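Local coordinates for protein putative peptidase (Chlamydophila abortus, PDB 3CE2) that probably acts as a zinc-dependent oligopeptidase of the M3B (PepF) family, cleaving small peptides, at residues A[471-476]-A[506-511]; A[496-501]-A[519-524]. All blocks are in the same frame, centred on the assembly; numbering follows the deposited sequence.

Contact 1 (A[471-476]-A[506-511]); sequences RQVLFA and NEFYGE
Leu474 meets two consecutive aromatic residues near the C-terminal end of helix 494-509, giving its CB to one ring and a methyl to the other. Its CB sits over the face of the Phe508 ring, 4.0 Å from the ring centroid and only 10° off the normal, a CH-pi contact. Leu474 CG shares that face, 3.9 Å from Phe508 CD2. Leu474 CD1, the methyl beyond, reaches the edge of the Tyr509 ring, near its plane and 3.4 Å from Tyr509 CE2. CG of Leu474 lies anti to its backbone N (chi1 -163°), and with chi2 extended as well, CD1 is carried onward to Tyr509 while CB remains on Phe508. Val473 adds a lighter contact, its CG1 4.3 Å from CZ of Phe508. At the far end of the tyrosine, Tyr509 OH lies 4.0 Å from Arg471 CB, against the aliphatic base of that side chain; the guanidinium plane is turned 55° from the ring. No hydrogen bond crosses the contact, which is held by apolar packing.

The next shell surrounds the two rings. Phe508 CB lies above the Tyr509 ring, offset toward its rim. Val288 and Ile295, from helices 278-289 and 292-306, also touch Phe508, and Phe313 meets Tyr509 edge-to-face. Arg471 NE has a weak hydrogen bond to Tyr317 OH. The arrangement is side-chain packing between consecutive antiparallel helices: helix 451-487 and the C-terminal end of helix 494-509 form a helical hairpin within the largely helical M3 peptidase domain.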
ATOM      1  N   ARG A 471       2.611  -8.156 -12.933  1.00 47.76           N
ATOM      2  CA  ARG A 471       3.997  -8.058 -12.533  1.00 46.07           C
ATOM      3  C   ARG A 471       4.160  -8.368 -11.058  1.00 41.38           C
ATOM      4  O   ARG A 471       5.121  -9.018 -10.684  1.00 42.64           O
ATOM      5  CB  ARG A 471       4.616  -6.707 -12.887  1.00 50.54           C
ATOM      6  CG  ARG A 471       6.103  -6.704 -12.601  1.00 65.33           C
ATOM      7  CD  ARG A 471       6.923  -6.001 -13.660  1.00 78.89           C
ATOM      8  NE  ARG A 471       7.234  -4.597 -13.353  1.00 90.32           N
ATOM      9  CZ  ARG A 471       8.369  -4.169 -12.790  1.00 92.24           C
ATOM     10  NH1 ARG A 471       8.556  -2.866 -12.577  1.00 91.28           N
ATOM     11  NH2 ARG A 471       9.314  -5.040 -12.439  1.00 92.05           N
ATOM     12  N   GLN A 472       3.224  -7.939 -10.215  1.00 37.34           N
ATOM     13  CA  GLN A 472       3.326  -8.261  -8.775  1.00 39.17           C
ATOM     14  C   GLN A 472       3.132  -9.743  -8.494  1.00 40.19           C
ATOM     15  O   GLN A 472       3.735 -10.302  -7.578  1.00 40.48           O
ATOM     16  CB  GLN A 472       2.338  -7.445  -7.963  1.00 37.11           C
ATOM     17  CG  GLN A 472       2.436  -5.955  -8.267  1.00 49.44           C
ATOM     18  CD  GLN A 472       3.834  -5.421  -8.014  1.00 54.22           C
ATOM     19  OE1 GLN A 472       4.423  -5.688  -6.978  1.00 60.69           O
ATOM     20  NE2 GLN A 472       4.367  -4.669  -8.958  1.00 59.74           N
ATOM     21  N   VAL A 473       2.301 -10.397  -9.294  1.00 39.40           N
ATOM     22  CA  VAL A 473       2.027 -11.802  -9.052  1.00 39.84           C
ATOM     23  C   VAL A 473       3.248 -12.621  -9.506  1.00 41.35           C
ATOM     24  O   VAL A 473       3.637 -13.628  -8.887  1.00 36.52           O
ATOM     25  CB  VAL A 473       0.734 -12.223  -9.764  1.00 41.14           C
ATOM     26  CG1 VAL A 473       0.574 -13.728  -9.736  1.00 41.46           C
ATOM     27  CG2 VAL A 473      -0.465 -11.538  -9.122  1.00 36.46           C
ATOM     28  N   LEU A 474       3.892 -12.162 -10.566  1.00 36.08           N
ATOM     29  CA  LEU A 474       5.182 -12.743 -10.893  1.00 37.26           C
ATOM     30  C   LEU A 474       6.088 -12.689  -9.666  1.00 40.72           C
ATOM     31  O   LEU A 474       6.558 -13.745  -9.221  1.00 45.48           O
ATOM     32  CB  LEU A 474       5.812 -12.039 -12.088  1.00 40.82           C
ATOM     33  CG  LEU A 474       6.955 -12.741 -12.823  1.00 40.22           C
ATOM     34  CD1 LEU A 474       7.252 -11.951 -14.046  1.00 39.20           C
ATOM     35  CD2 LEU A 474       8.181 -12.819 -11.974  1.00 42.56           C
ATOM     36  N   PHE A 475       6.304 -11.488  -9.096  1.00 39.86           N
ATOM     37  CA  PHE A 475       7.155 -11.353  -7.903  1.00 39.86           C
ATOM     38  C   PHE A 475       6.672 -12.372  -6.865  1.00 41.88           C
ATOM     39  O   PHE A 475       7.485 -13.096  -6.247  1.00 44.96           O
ATOM     40  CB  PHE A 475       7.198  -9.932  -7.281  1.00 43.49           C
ATOM     41  CG  PHE A 475       7.744  -8.800  -8.209  1.00 56.30           C
ATOM     42  CD1 PHE A 475       8.544  -9.060  -9.330  1.00 55.19           C
ATOM     43  CD2 PHE A 475       7.500  -7.441  -7.893  1.00 57.47           C
ATOM     44  CE1 PHE A 475       9.059  -8.000 -10.133  1.00 45.38           C
ATOM     45  CE2 PHE A 475       8.009  -6.398  -8.682  1.00 54.06           C
ATOM     46  CZ  PHE A 475       8.794  -6.688  -9.809  1.00 47.82           C
ATOM     47  N   ALA A 476       5.354 -12.464  -6.696  1.00 39.16           N
ATOM     48  CA  ALA A 476       4.783 -13.370  -5.674  1.00 33.02           C
ATOM     49  C   ALA A 476       5.143 -14.832  -5.862  1.00 33.90           C
ATOM     50  O   ALA A 476       5.497 -15.494  -4.886  1.00 41.78           O
ATOM     51  CB  ALA A 476       3.299 -13.216  -5.567  1.00 31.70           C
ATOM     52  N   ASN A 506       9.087 -16.473 -18.299  1.00 40.16           N
ATOM     53  CA  ASN A 506       8.612 -17.212 -19.415  1.00 44.07           C
ATOM     54  C   ASN A 506       7.149 -17.556 -19.315  1.00 44.65           C
ATOM     55  O   ASN A 506       6.402 -17.299 -20.249  1.00 43.84           O
ATOM     56  CB  ASN A 506       9.437 -18.461 -19.577  1.00 53.78           C
ATOM     57  CG  ASN A 506       9.948 -18.580 -20.950  1.00 61.59           C
ATOM     58  OD1 ASN A 506       9.180 -18.835 -21.875  1.00 60.99           O
ATOM     59  ND2 ASN A 506      11.244 -18.314 -21.127  1.00 69.92           N
ATOM     60  N   GLU A 507       6.737 -18.122 -18.185  1.00 42.59           N
ATOM     61  CA  GLU A 507       5.314 -18.398 -17.956  1.00 48.86           C
ATOM     62  C   GLU A 507       4.459 -17.153 -18.176  1.00 44.78           C
ATOM     63  O   GLU A 507       3.312 -17.264 -18.578  1.00 54.90           O
ATOM     64  CB  GLU A 507       5.052 -19.002 -16.559  1.00 43.62           C
ATOM     65  CG  GLU A 507       5.789 -20.313 -16.304  1.00 56.20           C
ATOM     66  CD  GLU A 507       5.485 -20.935 -14.936  1.00 64.51           C
ATOM     67  OE1 GLU A 507       4.333 -21.386 -14.742  1.00 73.67           O
ATOM     68  OE2 GLU A 507       6.395 -20.996 -14.057  1.00 67.94           O
ATOM     69  N   PHE A 508       5.009 -15.968 -17.943  1.00 42.93           N
ATOM     70  CA  PHE A 508       4.194 -14.772 -18.034  1.00 42.18           C
ATOM     71  C   PHE A 508       4.342 -14.093 -19.362  1.00 42.52           C
ATOM     72  O   PHE A 508       3.388 -13.566 -19.907  1.00 48.01           O
ATOM     73  CB  PHE A 508       4.557 -13.775 -16.939  1.00 42.54           C
ATOM     74  CG  PHE A 508       4.025 -14.138 -15.587  1.00 41.58           C
ATOM     75  CD1 PHE A 508       2.904 -13.513 -15.078  1.00 43.84           C
ATOM     76  CD2 PHE A 508       4.644 -15.093 -14.819  1.00 39.14           C
ATOM     77  CE1 PHE A 508       2.406 -13.858 -13.834  1.00 37.57           C
ATOM     78  CE2 PHE A 508       4.157 -15.423 -13.560  1.00 39.23           C
ATOM     79  CZ  PHE A 508       3.035 -14.805 -13.079  1.00 38.78           C
ATOM     80  N   TYR A 509       5.548 -14.096 -19.896  1.00 43.92           N
ATOM     81  CA  TYR A 509       5.835 -13.195 -20.982  1.00 37.91           C
ATOM     82  C   TYR A 509       6.310 -13.918 -22.212  1.00 41.95           C
ATOM     83  O   TYR A 509       6.537 -13.284 -23.252  1.00 45.64           O
ATOM     84  CB  TYR A 509       6.911 -12.211 -20.528  1.00 44.16           C
ATOM     85  CG  TYR A 509       6.483 -11.311 -19.394  1.00 42.88           C
ATOM     86  CD1 TYR A 509       5.523 -10.322 -19.589  1.00 42.14           C
ATOM     87  CD2 TYR A 509       7.046 -11.440 -18.134  1.00 42.20           C
ATOM     88  CE1 TYR A 509       5.135  -9.486 -18.560  1.00 40.32           C
ATOM     89  CE2 TYR A 509       6.651 -10.627 -17.094  1.00 41.87           C
ATOM     90  CZ  TYR A 509       5.702  -9.646 -17.309  1.00 44.55           C
ATOM     91  OH  TYR A 509       5.310  -8.840 -16.256  1.00 44.82           O
ATOM     92  N   GLY A 510       6.472 -15.240 -22.084  1.00 43.59           N
ATOM     93  CA  GLY A 510       7.005 -16.108 -23.149  1.00 44.23           C
ATOM     94  C   GLY A 510       6.377 -15.966 -24.531  1.00 51.12           C
ATOM     95  O   GLY A 510       7.078 -15.966 -25.545  1.00 51.51           O
ATOM     96  N   GLU A 511       5.060 -15.836 -24.590  1.00 48.42           N
ATOM     97  CA  GLU A 511       4.409 -15.744 -25.885  1.00 52.10           C
ATOM     98  C   GLU A 511       4.548 -14.388 -26.544  1.00 49.38           C
ATOM     99  O   GLU A 511       4.057 -14.204 -27.642  1.00 53.46           O
ATOM    100  CB  GLU A 511       2.915 -16.099 -25.790  1.00 58.41           C
ATOM    101  CG  GLU A 511       2.632 -17.523 -25.317  1.00 67.80           C
ATOM    102  CD  GLU A 511       3.470 -18.560 -26.053  1.00 75.52           C
ATOM    103  OE1 GLU A 511       3.200 -18.815 -27.249  1.00 75.93           O
ATOM    104  OE2 GLU A 511       4.400 -19.124 -25.432  1.00 80.26           O
TER

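Contact 2 (A[496-501]-A[519-524]); sequences YLSSTY and SNIEWA
Trp523 lays its indole against Leu497 and Ser498 of helix 494-509, and can be followed outward from its backbone. Trp523 CB packs 3.8 Å from CD1 of Tyr501, whose ring has the tryptophan backbone N over its centre. From CB, the indole turns in between the backbone N and carbonyl carbon (chi1 62°), which brings it to the helix. Trp523 CD1 passes 4.0 Å from Tyr501 CB, and the tyrosine and five-membered rings meet obliquely, their planes 58° apart. Trp523 NE1 then donates to Ser498 OG at 3.0 Å, a nearly straight bond (170°) with the oxygen close to the indole plane. Across the six-membered ring, Leu497 CB lies over the face, 3.9 Å from the centroid, and Leu497 CD1 continues over the outer rim, 3.7 Å from Trp523 CH2. Ala524 CB and Ile521 O flank the opposite face.

Beside the indole, Asn520 ND2 donates to Ser498 O at 3.1 Å, also almost straight at N-H; the donor stands above the carbonyl plane. Glu522 rests CB 3.6 Å from Tyr501 OH, while its OE2 is hydrogen-bonded to Tyr229 OH. Ala244 and Leu247 of helix 240-260 touch both Leu497 and Trp523.

Ser498 is thus gripped through both its backbone carbonyl and its hydroxyl, and Glu494 OE1 is a second hydrogen-bond partner of OG. Chemically, two nearly straight bonds to Ser498 tie 519-524 to the helix, with Ser519 O to Gln505 NE2 a further one, while Leu497, Tyr501 and helix 240-260 pack round the indole, its N-H satisfied.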
ATOM      1  N   TYR A 496      20.695 -20.569  -9.516  1.00 48.57           N
ATOM      2  CA  TYR A 496      19.366 -21.010  -9.207  1.00 48.82           C
ATOM      3  C   TYR A 496      18.363 -19.857  -9.318  1.00 49.73           C
ATOM      4  O   TYR A 496      17.370 -19.954 -10.048  1.00 51.22           O
ATOM      5  CB  TYR A 496      19.341 -21.615  -7.812  1.00 57.54           C
ATOM      6  CG  TYR A 496      18.001 -22.183  -7.469  1.00 63.09           C
ATOM      7  CD1 TYR A 496      17.626 -23.448  -7.913  1.00 63.95           C
ATOM      8  CD2 TYR A 496      17.088 -21.447  -6.726  1.00 64.47           C
ATOM      9  CE1 TYR A 496      16.389 -23.967  -7.618  1.00 60.80           C
ATOM     10  CE2 TYR A 496      15.853 -21.953  -6.420  1.00 65.41           C
ATOM     11  CZ  TYR A 496      15.509 -23.212  -6.868  1.00 65.46           C
ATOM     12  OH  TYR A 496      14.273 -23.711  -6.552  1.00 68.86           O
ATOM     13  N   LEU A 497      18.621 -18.766  -8.602  1.00 44.01           N
ATOM     14  CA  LEU A 497      17.743 -17.595  -8.640  1.00 41.34           C
ATOM     15  C   LEU A 497      17.465 -17.190 -10.075  1.00 42.62           C
ATOM     16  O   LEU A 497      16.326 -16.940 -10.475  1.00 46.83           O
ATOM     17  CB  LEU A 497      18.376 -16.428  -7.879  1.00 39.94           C
ATOM     18  CG  LEU A 497      18.442 -16.709  -6.377  1.00 41.08           C
ATOM     19  CD1 LEU A 497      19.319 -15.718  -5.579  1.00 40.77           C
ATOM     20  CD2 LEU A 497      17.039 -16.711  -5.854  1.00 38.62           C
ATOM     21  N   SER A 498      18.511 -17.151 -10.872  1.00 41.36           N
ATOM     22  CA  SER A 498      18.352 -16.689 -12.224  1.00 43.50           C
ATOM     23  C   SER A 498      17.569 -17.627 -13.120  1.00 42.72           C
ATOM     24  O   SER A 498      17.024 -17.176 -14.113  1.00 45.69           O
ATOM     25  CB  SER A 498      19.703 -16.349 -12.828  1.00 38.98           C
ATOM     26  OG  SER A 498      20.028 -15.031 -12.455  1.00 46.06           O
ATOM     27  N   SER A 499      17.508 -18.914 -12.780  1.00 42.90           N
ATOM     28  CA  SER A 499      16.736 -19.882 -13.577  1.00 49.59           C
ATOM     29  C   SER A 499      15.287 -19.807 -13.208  1.00 50.50           C
ATOM     30  O   SER A 499      14.418 -19.744 -14.061  1.00 50.85           O
ATOM     31  CB  SER A 499      17.188 -21.311 -13.308  1.00 53.45           C
ATOM     32  OG  SER A 499      18.453 -21.515 -13.880  1.00 63.30           O
ATOM     33  N   THR A 500      15.049 -19.850 -11.907  1.00 51.23           N
ATOM     34  CA  THR A 500      13.742 -19.685 -11.343  1.00 47.22           C
ATOM     35  C   THR A 500      13.076 -18.452 -11.952  1.00 53.24           C
ATOM     36  O   THR A 500      11.917 -18.499 -12.391  1.00 58.88           O
ATOM     37  CB  THR A 500      13.880 -19.493  -9.843  1.00 44.77           C
ATOM     38  OG1 THR A 500      14.506 -20.648  -9.291  1.00 50.51           O
ATOM     39  CG2 THR A 500      12.547 -19.318  -9.191  1.00 50.61           C
ATOM     40  N   TYR A 501      13.800 -17.344 -11.984  1.00 48.06           N
ATOM     41  CA  TYR A 501      13.190 -16.115 -12.445  1.00 46.20           C
ATOM     42  C   TYR A 501      12.980 -16.177 -13.958  1.00 42.45           C
ATOM     43  O   TYR A 501      11.999 -15.638 -14.497  1.00 42.70           O
ATOM     44  CB  TYR A 501      14.027 -14.908 -12.021  1.00 41.69           C
ATOM     45  CG  TYR A 501      13.306 -13.608 -12.098  1.00 37.93           C
ATOM     46  CD1 TYR A 501      12.575 -13.129 -11.018  1.00 43.78           C
ATOM     47  CD2 TYR A 501      13.348 -12.848 -13.244  1.00 36.99           C
ATOM     48  CE1 TYR A 501      11.890 -11.923 -11.092  1.00 35.94           C
ATOM     49  CE2 TYR A 501      12.663 -11.647 -13.334  1.00 34.45           C
ATOM     50  CZ  TYR A 501      11.933 -11.189 -12.257  1.00 40.68           C
ATOM     51  OH  TYR A 501      11.264  -9.969 -12.351  1.00 45.05           O
ATOM     52  N   SER A 519      18.157 -10.319 -19.053  1.00 42.71           N
ATOM     53  CA  SER A 519      16.814  -9.985 -18.592  1.00 43.73           C
ATOM     54  C   SER A 519      16.460 -10.689 -17.304  1.00 44.00           C
ATOM     55  O   SER A 519      15.696 -10.177 -16.489  1.00 50.22           O
ATOM     56  CB  SER A 519      15.788 -10.323 -19.662  1.00 37.93           C
ATOM     57  OG  SER A 519      15.910  -9.391 -20.711  1.00 45.04           O
ATOM     58  N   ASN A 520      17.030 -11.864 -17.115  1.00 37.60           N
ATOM     59  CA  ASN A 520      16.685 -12.654 -15.967  1.00 41.94           C
ATOM     60  C   ASN A 520      17.459 -12.264 -14.715  1.00 49.40           C
ATOM     61  O   ASN A 520      17.492 -13.032 -13.754  1.00 54.56           O
ATOM     62  CB  ASN A 520      16.941 -14.117 -16.285  1.00 45.85           C
ATOM     63  CG  ASN A 520      18.396 -14.404 -16.524  1.00 50.96           C
ATOM     64  OD1 ASN A 520      19.101 -13.635 -17.181  1.00 51.87           O
ATOM     65  ND2 ASN A 520      18.864 -15.512 -15.982  1.00 56.93           N
ATOM     66  N   ILE A 521      18.107 -11.099 -14.731  1.00 48.60           N
ATOM     67  CA  ILE A 521      18.842 -10.629 -13.558  1.00 45.44           C
ATOM     68  C   ILE A 521      17.921  -9.761 -12.704  1.00 48.39           C
ATOM     69  O   ILE A 521      18.289  -9.367 -11.607  1.00 47.96           O
ATOM     70  CB  ILE A 521      20.137  -9.847 -13.955  1.00 45.88           C
ATOM     71  CG1 ILE A 521      21.160  -9.815 -12.819  1.00 40.09           C
ATOM     72  CG2 ILE A 521      19.817  -8.419 -14.344  1.00 43.30           C
ATOM     73  CD1 ILE A 521      21.346 -11.133 -12.112  1.00 40.38           C
ATOM     74  N   GLU A 522      16.709  -9.490 -13.199  1.00 51.44           N
ATOM     75  CA  GLU A 522      15.784  -8.570 -12.520  1.00 51.39           C
ATOM     76  C   GLU A 522      15.619  -8.853 -11.041  1.00 47.82           C
ATOM     77  O   GLU A 522      15.522  -7.928 -10.240  1.00 50.00           O
ATOM     78  CB  GLU A 522      14.413  -8.509 -13.210  1.00 62.21           C
ATOM     79  CG  GLU A 522      14.256  -7.319 -14.170  1.00 78.88           C
ATOM     80  CD  GLU A 522      13.525  -7.685 -15.472  1.00 88.29           C
ATOM     81  OE1 GLU A 522      12.307  -8.003 -15.398  1.00 93.41           O
ATOM     82  OE2 GLU A 522      14.173  -7.647 -16.560  1.00 82.58           O
ATOM     83  N   TRP A 523      15.601 -10.123 -10.661  1.00 44.64           N
ATOM     84  CA  TRP A 523      15.397 -10.453  -9.262  1.00 41.82           C
ATOM     85  C   TRP A 523      16.376  -9.713  -8.371  1.00 45.53           C
ATOM     86  O   TRP A 523      16.061  -9.403  -7.222  1.00 50.57           O
ATOM     87  CB  TRP A 523      15.531 -11.942  -9.031  1.00 37.82           C
ATOM     88  CG  TRP A 523      16.866 -12.461  -9.366  1.00 38.10           C
ATOM     89  CD1 TRP A 523      17.231 -13.047 -10.522  1.00 38.92           C
ATOM     90  CD2 TRP A 523      18.021 -12.481  -8.518  1.00 42.68           C
ATOM     91  NE1 TRP A 523      18.551 -13.422 -10.471  1.00 40.50           N
ATOM     92  CE2 TRP A 523      19.060 -13.087  -9.247  1.00 38.19           C
ATOM     93  CE3 TRP A 523      18.277 -12.041  -7.209  1.00 41.03           C
ATOM     94  CZ2 TRP A 523      20.345 -13.253  -8.731  1.00 34.90           C
ATOM     95  CZ3 TRP A 523      19.547 -12.223  -6.690  1.00 41.78           C
ATOM     96  CH2 TRP A 523      20.570 -12.834  -7.453  1.00 38.33           C
ATOM     97  N   ALA A 524      17.557  -9.415  -8.907  1.00 43.28           N
ATOM     98  CA  ALA A 524      18.581  -8.699  -8.143  1.00 41.60           C
ATOM     99  C   ALA A 524      18.271  -7.217  -7.831  1.00 44.56           C
ATOM    100  O   ALA A 524      18.759  -6.694  -6.834  1.00 49.68           O
ATOM    101  CB  ALA A 524      19.921  -8.839  -8.803  1.00 37.03           C
TER

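In the fold
Helix 494-509 supplies one side of each contact: residues near its C-terminal end face 471-476 in contact 1, and an earlier portion receives 519-524 in contact 2. The centres are 12 Å apart, and the two meet directly: Leu474 CD2 lies 3.9 Å from Tyr501 CE1, and Phe475 CE1 3.7 Å from Tyr501 OH. Apolar packing therefore runs from one contact into the other through Tyr501. Neither includes the zinc ligands His402, His406 and Glu430 of the HExxH site. The side chain of Ser498 is about 9 Å from a bound zinc ion, and that of Tyr509 about 14 Å from one.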